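Local coordinates for protein D-alanyl-D-alanine carboxypeptidase (Streptococcus pneumoniae R6, PDB 1XP4) that probably removes the terminal D-alanine from peptidoglycan precursor peptides in the cell wall, as a serine-type D-alanyl-D-alanine carboxypeptidase, at residues 324-329 against 352-357; 82-87 against 103-108; 215-220 against 266-271; 295-300 against 334-339. All coordinates share one frame; numbering follows the deposited sequence.

Interaction 1: residues 324-329 against 352-357; sequences SQSVQF and EDKDLI
Glu352 lays its side chain across residues 326-329, while Lys354 reaches back over Ser326 from the same loop. With CG beside its own backbone N (chi1 -47°) and the chain extended beyond it, Glu352 passes just beyond the oxygen end of the Ser326 carbonyl, Glu352 CB lying 3.2 Å from Ser326 O. The carboxylate ends between the Gln328 carbonyl and the edge of the Phe329 ring: Glu352 OE2 sits in the ring plane, 3.5 Å from Phe329 CD2, and the ring and carboxylate planes are nearly perpendicular, 88° apart. A water donates to that same oxygen, 2.7 Å from Glu352 OE2, and accepts a weak bond from Gln328 NE2, so the carboxylate and the amide are joined indirectly. The direct backbone link is weak, from Glu352 N to Ser326 O at 3.3 Å. Both segments are irregular loops of the PBP5 C-terminal domain, residues 324-329 preceding strand 345-350 and residues 352-357 following it, and they meet at the surface close to that strand's end. Val327 turns the other way, inward onto Leu315 and Ile283. The extended Lys354 chain runs past the hydroxyl of Ser326, placing its CE 3.4 Å from Ser326 OG. Further along, Asp353 forms an Asx turn: its OD1 accepts from Asp355 N at 2.7 Å, with an N-H...O angle of 159°, and is met nearly along the C-O bond. The other oxygen, Asp353 OD2, pairs with Lys26 in a salt bridge, and Asp355 does likewise with Arg318.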
loop_
_atom_site.group_PDB
_atom_site.type_symbol
_atom_site.label_atom_id
_atom_site.label_comp_id
_atom_site.label_asym_id
_atom_site.label_seq_id
_atom_site.Cartn_x
_atom_site.Cartn_y
_atom_site.Cartn_z
ATOM N N SER A 324 0.227 -24.600 18.728
ATOM C CA SER A 324 -0.071 -23.603 17.691
ATOM C C SER A 324 -1.545 -23.616 17.275
ATOM O O SER A 324 -2.439 -24.179 17.939
ATOM C CB SER A 324 0.833 -23.965 16.476
ATOM O OG SER A 324 0.301 -25.075 15.702
ATOM N N GLN A 325 -1.669 -22.685 16.273
ATOM C CA GLN A 325 -2.752 -21.692 16.187
ATOM C C GLN A 325 -4.150 -22.293 16.025
ATOM O O GLN A 325 -4.332 -23.298 15.357
ATOM C CB GLN A 325 -2.470 -20.795 14.959
ATOM C CG GLN A 325 -0.987 -20.532 14.707
ATOM C CD GLN A 325 -0.684 -20.631 13.226
ATOM O OE1 GLN A 325 -0.445 -21.681 12.664
ATOM N NE2 GLN A 325 -0.655 -19.453 12.583
ATOM N N SER A 326 -5.141 -21.496 16.494
ATOM C CA SER A 326 -6.531 -21.940 16.413
ATOM C C SER A 326 -7.365 -21.227 15.328
ATOM O O SER A 326 -8.007 -20.258 15.556
ATOM C CB SER A 326 -7.156 -21.693 17.783
ATOM O OG SER A 326 -7.414 -20.291 18.003
ATOM N N VAL A 327 -7.182 -21.680 14.125
ATOM C CA VAL A 327 -7.783 -21.145 12.904
ATOM C C VAL A 327 -8.678 -22.222 12.465
ATOM O O VAL A 327 -9.182 -22.329 11.338
ATOM C CB VAL A 327 -6.723 -20.778 11.887
ATOM C CG1 VAL A 327 -5.468 -21.593 12.122
ATOM C CG2 VAL A 327 -7.245 -20.995 10.472
ATOM N N GLN A 328 -8.809 -23.067 13.425
ATOM C CA GLN A 328 -10.041 -23.723 13.397
ATOM C C GLN A 328 -11.100 -22.680 13.443
ATOM O O GLN A 328 -11.378 -22.070 14.449
ATOM C CB GLN A 328 -10.045 -24.634 14.632
ATOM C CG GLN A 328 -8.871 -25.638 14.608
ATOM C CD GLN A 328 -8.143 -25.674 15.949
ATOM O OE1 GLN A 328 -7.288 -26.491 16.246
ATOM N NE2 GLN A 328 -8.533 -24.715 16.801
ATOM N N PHE A 329 -11.597 -22.305 12.252
ATOM C CA PHE A 329 -13.024 -22.222 12.438
ATOM C C PHE A 329 -13.729 -21.982 11.143
ATOM O O PHE A 329 -13.636 -20.943 10.492
ATOM C CB PHE A 329 -13.419 -21.213 13.531
ATOM C CG PHE A 329 -14.337 -21.904 14.502
ATOM C CD1 PHE A 329 -15.470 -22.533 13.984
ATOM C CD2 PHE A 329 -13.768 -22.410 15.661
ATOM C CE1 PHE A 329 -15.895 -23.742 14.514
ATOM C CE2 PHE A 329 -14.199 -23.615 16.191
ATOM C CZ PHE A 329 -15.250 -24.295 15.610
ATOM N N GLU A 352 -8.299 -17.231 14.259
ATOM C CA GLU A 352 -8.479 -16.563 15.543
ATOM C C GLU A 352 -7.092 -16.262 16.115
ATOM O O GLU A 352 -6.593 -16.930 17.019
ATOM C CB GLU A 352 -9.311 -17.459 16.471
ATOM C CG GLU A 352 -10.557 -18.009 15.759
ATOM C CD GLU A 352 -11.368 -18.984 16.595
ATOM O OE1 GLU A 352 -12.183 -18.530 17.428
ATOM O OE2 GLU A 352 -11.189 -20.208 16.418
ATOM N N ASP A 353 -6.478 -15.240 15.542
ATOM C CA ASP A 353 -5.148 -14.800 15.915
ATOM C C ASP A 353 -5.094 -14.350 17.379
ATOM O O ASP A 353 -5.874 -13.499 17.807
ATOM C CB ASP A 353 -4.750 -13.649 14.988
ATOM C CG ASP A 353 -3.281 -13.309 15.060
ATOM O OD1 ASP A 353 -2.634 -13.640 16.074
ATOM O OD2 ASP A 353 -2.778 -12.689 14.099
ATOM N N LYS A 354 -4.169 -14.931 18.138
ATOM C CA LYS A 354 -3.979 -14.597 19.550
ATOM C C LYS A 354 -2.556 -14.070 19.770
ATOM O O LYS A 354 -2.088 -13.945 20.901
ATOM C CB LYS A 354 -4.196 -15.841 20.415
ATOM C CG LYS A 354 -5.550 -16.496 20.219
ATOM C CD LYS A 354 -5.699 -17.746 21.080
ATOM C CE LYS A 354 -7.020 -18.460 20.788
ATOM N NZ LYS A 354 -7.206 -19.713 21.580
ATOM N N ASP A 355 -1.879 -13.753 18.671
ATOM C CA ASP A 355 -0.508 -13.263 18.702
ATOM C C ASP A 355 -0.459 -11.840 18.120
ATOM O O ASP A 355 0.336 -11.540 17.228
ATOM C CB ASP A 355 0.358 -14.212 17.871
ATOM C CG ASP A 355 1.832 -14.051 18.138
ATOM O OD1 ASP A 355 2.219 -13.005 18.686
ATOM O OD2 ASP A 355 2.600 -14.971 17.785
ATOM N N LEU A 356 -1.309 -10.966 18.645
ATOM C CA LEU A 356 -1.404 -9.594 18.168
ATOM C C LEU A 356 -0.234 -8.701 18.528
ATOM O O LEU A 356 0.114 -8.554 19.695
ATOM C CB LEU A 356 -2.691 -8.962 18.683
ATOM C CG LEU A 356 -3.918 -9.847 18.452
ATOM C CD1 LEU A 356 -5.150 -9.136 18.954
ATOM C CD2 LEU A 356 -4.046 -10.197 16.967
ATOM N N ILE A 357 0.361 -8.094 17.509
ATOM C CA ILE A 357 1.489 -7.195 17.688
ATOM C C ILE A 357 0.949 -5.780 17.521
ATOM O O ILE A 357 0.275 -5.485 16.536
ATOM C CB ILE A 357 2.564 -7.487 16.624
ATOM C CG1 ILE A 357 2.979 -8.954 16.738
ATOM C CG2 ILE A 357 3.767 -6.555 16.791
ATOM C CD1 ILE A 357 3.834 -9.420 15.625
HETATM O O HOH W 1 -10.549 -22.528 17.626
#

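Interaction 2: residues 82-87 against 103-108; sequences SNIPME and SSANSA
Asn83 OD1 takes the N-H of Ser107 in the shortest polar bond between the segments, 2.8 Å from Ser107 N and nearly straight at 165°. The donor lies in the plane of the amide carbonyl, on a lone pair. One residue earlier on each side, Ser82 O accepts from Asn106 N at 3.1 Å, approached almost head-on to the oxygen. Between them the backbone and side chain of the 82-87 loop thus take up two N-H groups at the start of helix 106-117, just after Ala105 at its N-cap position. Ala105 CA adds a C-H...O contact to the same Ser82 O, 3.2 Å away. On the apolar side the extended chain of selenomethionine Met86 runs along the helix start, its SE 3.7 Å from Ser107 CB and its CE 4.0 Å from Ala108 CB.

Ser104, Ala105 and Asn106 are consistent with the SxN motif of this family, and Ser104 is a probable catalytic residue. It has left helical geometry with a positive phi, and its hydroxyl bonds to Ser41 OG, while Asn106 OD1 accepts from Lys44 NZ. The two N-H bonds to the loop thus fall on Asn106 and Ser107, shortly after Ser104. Ser107 OG bonds to Pro72 O. Ile84 rests on Ala99 of helix 93-103 and on Ile203 of strand 201-204, and Met86 on Phe198 of strand 195-198.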
loop_
_atom_site.group_PDB
_atom_site.type_symbol
_atom_site.label_atom_id
_atom_site.label_comp_id
_atom_site.label_asym_id
_atom_site.label_seq_id
_atom_site.Cartn_x
_atom_site.Cartn_y
_atom_site.Cartn_z
ATOM N N SER A 82 12.115 17.832 -6.355
ATOM C CA SER A 82 12.372 16.792 -7.337
ATOM C C SER A 82 11.365 16.858 -8.477
ATOM O O SER A 82 10.166 16.637 -8.297
ATOM C CB SER A 82 12.374 15.410 -6.671
ATOM O OG SER A 82 11.344 15.292 -5.708
ATOM N N ASN A 83 11.874 17.200 -9.653
ATOM C CA ASN A 83 11.064 17.321 -10.848
ATOM C C ASN A 83 11.898 16.953 -12.060
ATOM O O ASN A 83 13.060 16.560 -11.940
ATOM C CB ASN A 83 10.563 18.753 -11.017
ATOM C CG ASN A 83 9.118 18.925 -10.600
ATOM O OD1 ASN A 83 8.245 18.154 -11.002
ATOM N ND2 ASN A 83 8.855 19.955 -9.805
ATOM N N ILE A 84 11.290 17.094 -13.229
ATOM C CA ILE A 84 11.945 16.787 -14.488
ATOM C C ILE A 84 11.444 17.813 -15.496
ATOM O O ILE A 84 10.359 18.369 -15.340
ATOM C CB ILE A 84 11.587 15.359 -14.965
ATOM C CG1 ILE A 84 10.083 15.249 -15.214
ATOM C CG2 ILE A 84 11.990 14.346 -13.911
ATOM C CD1 ILE A 84 9.634 13.872 -15.635
ATOM N N PRO A 85 12.231 18.086 -16.541
ATOM C CA PRO A 85 11.814 19.065 -17.546
ATOM C C PRO A 85 10.452 18.726 -18.136
ATOM O O PRO A 85 10.183 17.569 -18.448
ATOM C CB PRO A 85 12.925 18.977 -18.584
ATOM C CG PRO A 85 14.126 18.586 -17.762
ATOM C CD PRO A 85 13.561 17.536 -16.858
HETATM N N MSE A 86 9.592 19.734 -18.277
HETATM C CA MSE A 86 8.257 19.552 -18.852
HETATM C C MSE A 86 7.955 20.717 -19.774
HETATM O O MSE A 86 6.845 21.243 -19.795
HETATM C CB MSE A 86 7.205 19.492 -17.751
HETATM C CG MSE A 86 7.191 18.186 -17.008
HETATM SE SE MSE A 86 5.887 18.170 -15.599
HETATM C CE MSE A 86 6.541 16.618 -14.651
ATOM N N GLU A 87 8.958 21.105 -20.548
ATOM C CA GLU A 87 8.844 22.238 -21.455
ATOM C C GLU A 87 7.771 22.138 -22.520
ATOM O O GLU A 87 7.471 23.120 -23.181
ATOM C CB GLU A 87 10.206 22.520 -22.097
ATOM C CG GLU A 87 11.216 23.140 -21.127
ATOM C CD GLU A 87 10.667 24.388 -20.445
ATOM O OE1 GLU A 87 10.102 25.242 -21.165
ATOM O OE2 GLU A 87 10.801 24.519 -19.204
ATOM N N SER A 103 10.089 9.043 -10.212
ATOM C CA SER A 103 10.994 10.148 -9.928
ATOM C C SER A 103 10.476 11.142 -8.886
ATOM O O SER A 103 11.160 12.109 -8.540
ATOM C CB SER A 103 11.296 10.884 -11.225
ATOM O OG SER A 103 11.668 9.955 -12.223
ATOM N N SER A 104 9.268 10.909 -8.395
ATOM C CA SER A 104 8.678 11.786 -7.399
ATOM C C SER A 104 8.529 13.217 -7.929
ATOM O O SER A 104 8.568 14.184 -7.162
ATOM C CB SER A 104 9.535 11.780 -6.126
ATOM O OG SER A 104 8.846 12.380 -5.035
ATOM N N ALA A 105 8.356 13.350 -9.240
ATOM C CA ALA A 105 8.172 14.665 -9.857
ATOM C C ALA A 105 6.908 15.325 -9.302
ATOM O O ALA A 105 5.799 14.807 -9.479
ATOM C CB ALA A 105 8.056 14.516 -11.365
ATOM N N ASN A 106 7.067 16.471 -8.644
ATOM C CA ASN A 106 5.920 17.167 -8.059
ATOM C C ASN A 106 4.973 17.780 -9.092
ATOM O O ASN A 106 3.756 17.791 -8.893
ATOM C CB ASN A 106 6.395 18.245 -7.077
ATOM C CG ASN A 106 7.144 17.660 -5.889
ATOM O OD1 ASN A 106 6.604 16.833 -5.152
ATOM N ND2 ASN A 106 8.390 18.086 -5.699
ATOM N N SER A 107 5.518 18.291 -10.190
ATOM C CA SER A 107 4.668 18.866 -11.220
ATOM C C SER A 107 3.845 17.778 -11.883
ATOM O O SER A 107 2.784 18.046 -12.440
ATOM C CB SER A 107 5.499 19.612 -12.247
ATOM O OG SER A 107 5.944 20.835 -11.684
ATOM N N ALA A 108 4.332 16.545 -11.819
ATOM C CA ALA A 108 3.585 15.421 -12.367
ATOM C C ALA A 108 2.351 15.230 -11.468
ATOM O O ALA A 108 1.224 15.111 -11.949
ATOM C CB ALA A 108 4.442 14.162 -12.351
#

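Interaction 3: residues 215-220 against 266-271; sequences AYRGGF and ATSSLM
Arg217 grips the hydroxyl of Ser268 side-on with two nitrogens: NH2 lies 2.9 Å from Ser268 OG, at an N-H...O angle of 155°, and NE lies 3.2 Å from the same Ser268 OG. The oxygen sits in the guanidinium plane at its edge, so both N-H bonds converge on one acceptor. Ser268 holds OG opposite its backbone N (chi1 -171°), which swings it off the helix toward the arginine. Met271 CB covers one face of the guanidinium, offset toward the rim. Alongside, Phe220 brings CZ to the helix, 3.7 Å from Thr267 CG2, and the CG of selenomethionine Met271 lies at the ring edge, 4.3 Å from Phe220 CZ.

Beyond this shell, two acids fix the guanidinium: Glu241 pairs with NH1 and Asp272 with NH2, so the group is tied both to strand 234-241 and to the helix. A water also bonds to Ser268 OG and, weakly, to Tyr216 O.

Phe220 leads into the outer strand that carries Lys224, a probable substrate-binding residue. The packing of Phe220 against helix 262-277, which also lies against strands 234-241 and 244-253, is the helix-on-sheet layer of the five-stranded antiparallel sheet in the penicillin-binding and beta-lactamase fold.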
loop_
_atom_site.group_PDB
_atom_site.type_symbol
_atom_site.label_atom_id
_atom_site.label_comp_id
_atom_site.label_asym_id
_atom_site.label_seq_id
_atom_site.Cartn_x
_atom_site.Cartn_y
_atom_site.Cartn_z
ATOM N N ALA A 215 21.279 -0.393 -3.258
ATOM C CA ALA A 215 20.720 -1.065 -2.093
ATOM C C ALA A 215 19.754 -2.193 -2.413
ATOM O O ALA A 215 18.839 -2.471 -1.636
ATOM C CB ALA A 215 20.045 -0.039 -1.191
ATOM N N TYR A 216 19.972 -2.843 -3.551
ATOM C CA TYR A 216 19.140 -3.960 -4.003
ATOM C C TYR A 216 18.883 -5.007 -2.923
ATOM O O TYR A 216 19.770 -5.331 -2.132
ATOM C CB TYR A 216 19.807 -4.654 -5.190
ATOM C CG TYR A 216 19.121 -5.926 -5.642
ATOM C CD1 TYR A 216 18.082 -5.894 -6.575
ATOM C CD2 TYR A 216 19.497 -7.163 -5.123
ATOM C CE1 TYR A 216 17.437 -7.063 -6.978
ATOM C CE2 TYR A 216 18.855 -8.336 -5.519
ATOM C CZ TYR A 216 17.829 -8.279 -6.444
ATOM O OH TYR A 216 17.190 -9.437 -6.825
ATOM N N ARG A 217 17.665 -5.536 -2.913
ATOM C CA ARG A 217 17.247 -6.577 -1.982
ATOM C C ARG A 217 16.205 -7.378 -2.762
ATOM O O ARG A 217 15.112 -6.892 -3.058
ATOM C CB ARG A 217 16.669 -5.948 -0.698
ATOM C CG ARG A 217 15.584 -6.750 0.044
ATOM C CD ARG A 217 16.059 -7.977 0.820
ATOM N NE ARG A 217 16.643 -7.651 2.120
ATOM C CZ ARG A 217 16.593 -8.447 3.189
ATOM N NH1 ARG A 217 15.971 -9.616 3.134
ATOM N NH2 ARG A 217 17.205 -8.100 4.307
ATOM N N GLY A 218 16.578 -8.600 -3.125
ATOM C CA GLY A 218 15.698 -9.457 -3.895
ATOM C C GLY A 218 14.267 -9.535 -3.402
ATOM O O GLY A 218 14.016 -9.837 -2.232
ATOM N N GLY A 219 13.326 -9.268 -4.308
ATOM C CA GLY A 219 11.917 -9.324 -3.963
ATOM C C GLY A 219 11.190 -7.992 -4.026
ATOM O O GLY A 219 10.002 -7.935 -4.333
ATOM N N PHE A 220 11.913 -6.917 -3.755
ATOM C CA PHE A 220 11.313 -5.580 -3.693
ATOM C C PHE A 220 10.736 -5.192 -5.062
ATOM O O PHE A 220 11.062 -5.761 -6.098
ATOM C CB PHE A 220 12.401 -4.577 -3.240
ATOM C CG PHE A 220 12.328 -4.309 -1.756
ATOM C CD1 PHE A 220 13.048 -5.104 -0.881
ATOM C CD2 PHE A 220 11.433 -3.382 -1.234
ATOM C CE1 PHE A 220 12.805 -5.043 0.482
ATOM C CE2 PHE A 220 11.220 -3.318 0.135
ATOM C CZ PHE A 220 11.888 -4.162 0.997
ATOM N N ALA A 266 17.901 0.308 6.683
ATOM C CA ALA A 266 16.994 0.148 7.807
ATOM C C ALA A 266 15.846 -0.773 7.429
ATOM O O ALA A 266 15.410 -1.588 8.235
ATOM C CB ALA A 266 16.459 1.505 8.231
ATOM N N THR A 267 15.356 -0.630 6.198
ATOM C CA THR A 267 14.264 -1.468 5.705
ATOM C C THR A 267 14.778 -2.889 5.548
ATOM O O THR A 267 14.136 -3.847 5.978
ATOM C CB THR A 267 13.733 -1.002 4.325
ATOM O OG1 THR A 267 13.161 0.307 4.436
ATOM C CG2 THR A 267 12.665 -1.973 3.818
ATOM N N SER A 268 15.937 -3.025 4.919
ATOM C CA SER A 268 16.528 -4.340 4.739
ATOM C C SER A 268 16.707 -4.955 6.128
ATOM O O SER A 268 16.541 -6.158 6.317
ATOM C CB SER A 268 17.879 -4.226 4.034
ATOM O OG SER A 268 18.355 -5.510 3.686
ATOM N N SER A 269 17.018 -4.112 7.106
ATOM C CA SER A 269 17.211 -4.580 8.469
ATOM C C SER A 269 15.901 -5.087 9.048
ATOM O O SER A 269 15.861 -6.117 9.723
ATOM C CB SER A 269 17.742 -3.449 9.337
ATOM O OG SER A 269 17.888 -3.888 10.672
ATOM N N LEU A 270 14.830 -4.348 8.776
ATOM C CA LEU A 270 13.503 -4.702 9.256
ATOM C C LEU A 270 13.029 -6.026 8.663
ATOM O O LEU A 270 12.339 -6.796 9.329
ATOM C CB LEU A 270 12.511 -3.580 8.914
ATOM C CG LEU A 270 11.004 -3.772 9.154
ATOM C CD1 LEU A 270 10.734 -4.360 10.526
ATOM C CD2 LEU A 270 10.310 -2.428 9.008
HETATM N N MSE A 271 13.406 -6.295 7.417
HETATM C CA MSE A 271 12.985 -7.526 6.761
HETATM C C MSE A 271 13.724 -8.769 7.228
HETATM O O MSE A 271 13.162 -9.869 7.210
HETATM C CB MSE A 271 13.089 -7.376 5.246
HETATM C CG MSE A 271 12.075 -6.385 4.680
HETATM SE SE MSE A 271 10.226 -7.010 4.606
HETATM C CE MSE A 271 10.232 -8.425 5.887
HETATM O O HOH W 2 20.214 -5.613 1.324
#

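Interaction 4: residues 295-300 against 334-339; sequences APVQDG and KAIPAP
Residues 296-299 and 335-338 run side by side in the same sense, 36° apart, with Pro296 beside Ala335 and Asp299 beside Ala338 at the two ends. They are loops at the surface of the PBP5 C-terminal domain, one following strand 278-284 and the other preceding strand 345-350, and belong to no regular sheet. A backbone bond joins them near the start, Ile336 N to Pro296 O at 3.0 Å and 162°, with the donor above the carbonyl plane rather than on a lone pair. At the other end a side chain takes over: Asp299 OD1 accepts from Ala338 N at 3.1 Å, on the anti side of the carboxylate and 28° out of its plane. Pro337, between these donors, has no N-H to give.

The apolar part centres on Val297, whose two methyls split the work. CG1, lying opposite the valine's backbone N, reaches Ala338 CB at 3.7 Å, whereas CG2 meets Ile336 CD1 at 3.5 Å. Asp299 brings its CB alongside Ala338 too, 3.6 Å from Ala338 CB, so this methyl is touched by both neighbours. Val297 also rests on Val305, and Pro296 touches Asp332 beyond the pair. On the outside the extended Gln298 chain passes over Pro337, with Gln298 CG 4.1 Å from Pro337 CA, and its NE2 stops 3.7 Å from Ala335 O.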
loop_
_atom_site.group_PDB
_atom_site.type_symbol
_atom_site.label_atom_id
_atom_site.label_comp_id
_atom_site.label_asym_id
_atom_site.label_seq_id
_atom_site.Cartn_x
_atom_site.Cartn_y
_atom_site.Cartn_z
ATOM N N ALA A 295 -21.271 -27.748 4.986
ATOM C CA ALA A 295 -22.224 -26.672 5.245
ATOM C C ALA A 295 -23.614 -26.991 4.713
ATOM O O ALA A 295 -23.786 -27.290 3.538
ATOM C CB ALA A 295 -21.719 -25.382 4.631
ATOM N N PRO A 296 -24.625 -26.926 5.586
ATOM C CA PRO A 296 -26.038 -27.185 5.321
ATOM C C PRO A 296 -26.688 -26.632 4.051
ATOM O O PRO A 296 -26.394 -25.520 3.609
ATOM C CB PRO A 296 -26.701 -26.665 6.587
ATOM C CG PRO A 296 -25.747 -27.143 7.625
ATOM C CD PRO A 296 -24.409 -26.743 7.036
ATOM N N VAL A 297 -27.579 -27.444 3.482
ATOM C CA VAL A 297 -28.455 -27.244 2.351
ATOM C C VAL A 297 -29.754 -27.940 2.715
ATOM O O VAL A 297 -29.778 -28.950 3.411
ATOM C CB VAL A 297 -27.780 -27.882 1.098
ATOM C CG1 VAL A 297 -28.685 -27.802 -0.146
ATOM C CG2 VAL A 297 -26.480 -27.130 0.786
ATOM N N GLN A 298 -30.846 -27.310 2.304
ATOM C CA GLN A 298 -32.127 -27.762 2.778
ATOM C C GLN A 298 -32.968 -28.053 1.568
ATOM O O GLN A 298 -34.033 -27.482 1.423
ATOM C CB GLN A 298 -32.761 -26.575 3.529
ATOM C CG GLN A 298 -33.081 -25.435 2.552
ATOM C CD GLN A 298 -33.821 -24.300 3.221
ATOM O OE1 GLN A 298 -34.383 -23.425 2.577
ATOM N NE2 GLN A 298 -33.704 -24.264 4.565
ATOM N N ASP A 299 -32.435 -28.933 0.646
ATOM C CA ASP A 299 -33.159 -29.478 -0.560
ATOM C C ASP A 299 -32.305 -30.435 -1.440
ATOM O O ASP A 299 -31.895 -30.079 -2.526
ATOM C CB ASP A 299 -33.628 -28.412 -1.588
ATOM C CG ASP A 299 -34.436 -27.219 -1.072
ATOM O OD1 ASP A 299 -33.838 -26.166 -1.034
ATOM O OD2 ASP A 299 -35.669 -27.219 -1.177
ATOM N N GLY A 300 -31.964 -31.662 -0.994
ATOM C CA GLY A 300 -31.620 -32.644 -2.058
ATOM C C GLY A 300 -30.822 -33.825 -1.505
ATOM O O GLY A 300 -31.321 -34.856 -1.082
ATOM N N LYS A 334 -25.667 -19.546 7.067
ATOM C CA LYS A 334 -26.529 -20.661 7.550
ATOM C C LYS A 334 -27.286 -21.404 6.450
ATOM O O LYS A 334 -27.184 -21.069 5.294
ATOM C CB LYS A 334 -27.383 -20.320 8.754
ATOM C CG LYS A 334 -26.986 -18.993 9.425
ATOM C CD LYS A 334 -28.188 -18.059 9.611
ATOM C CE LYS A 334 -29.336 -18.704 10.402
ATOM N NZ LYS A 334 -30.025 -17.686 11.207
ATOM N N ALA A 335 -27.973 -22.507 6.873
ATOM C CA ALA A 335 -28.267 -23.635 5.986
ATOM C C ALA A 335 -29.053 -23.304 4.695
ATOM O O ALA A 335 -30.241 -22.959 4.737
ATOM C CB ALA A 335 -29.066 -24.631 6.795
ATOM N N ILE A 336 -28.513 -23.460 3.488
ATOM C CA ILE A 336 -28.935 -22.589 2.435
ATOM C C ILE A 336 -29.812 -23.264 1.403
ATOM O O ILE A 336 -29.560 -24.282 0.797
ATOM C CB ILE A 336 -27.648 -21.921 1.847
ATOM C CG1 ILE A 336 -27.161 -22.549 0.530
ATOM C CG2 ILE A 336 -26.470 -22.021 2.833
ATOM C CD1 ILE A 336 -26.083 -23.627 0.745
ATOM N N PRO A 337 -30.522 -22.653 0.406
ATOM C CA PRO A 337 -31.353 -23.399 -0.530
ATOM C C PRO A 337 -30.534 -24.154 -1.582
ATOM O O PRO A 337 -29.291 -24.028 -1.696
ATOM C CB PRO A 337 -32.297 -22.400 -1.242
ATOM C CG PRO A 337 -31.790 -20.981 -0.991
ATOM C CD PRO A 337 -30.621 -21.214 0.104
ATOM N N ALA A 338 -31.198 -25.062 -2.287
ATOM C CA ALA A 338 -30.583 -25.749 -3.417
ATOM C C ALA A 338 -31.360 -25.330 -4.660
ATOM O O ALA A 338 -32.446 -24.763 -4.545
ATOM C CB ALA A 338 -30.652 -27.257 -3.241
ATOM N N PRO A 339 -30.820 -25.599 -5.860
ATOM C CA PRO A 339 -29.550 -26.292 -6.084
ATOM C C PRO A 339 -28.308 -25.446 -5.788
ATOM O O PRO A 339 -28.306 -24.220 -5.940
ATOM C CB PRO A 339 -29.636 -26.695 -7.551
ATOM C CG PRO A 339 -30.341 -25.551 -8.150
ATOM C CD PRO A 339 -31.468 -25.305 -7.156
#

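In the fold
From the N terminus, interaction 2 comes first, closing the short excursion through strand 90-92 and helix 93-103 beside the probable active site. Interaction 3 follows in series: it closes the span holding strands 220-228, 234-241 and 244-253, bringing the loop before the first of them onto helix 262-277. In the C-terminal domain two contacts cross. Interaction 4 joins the loop after strand 278-284 to the one between strands 313-318 and 345-350; interaction 1, opening before interaction 4 closes, joins that same loop to the one after strand 345-350. Their centres are about 30 Å apart and the contacts do not touch. Interactions 2 and 4 lie farthest apart, centres about 59 Å.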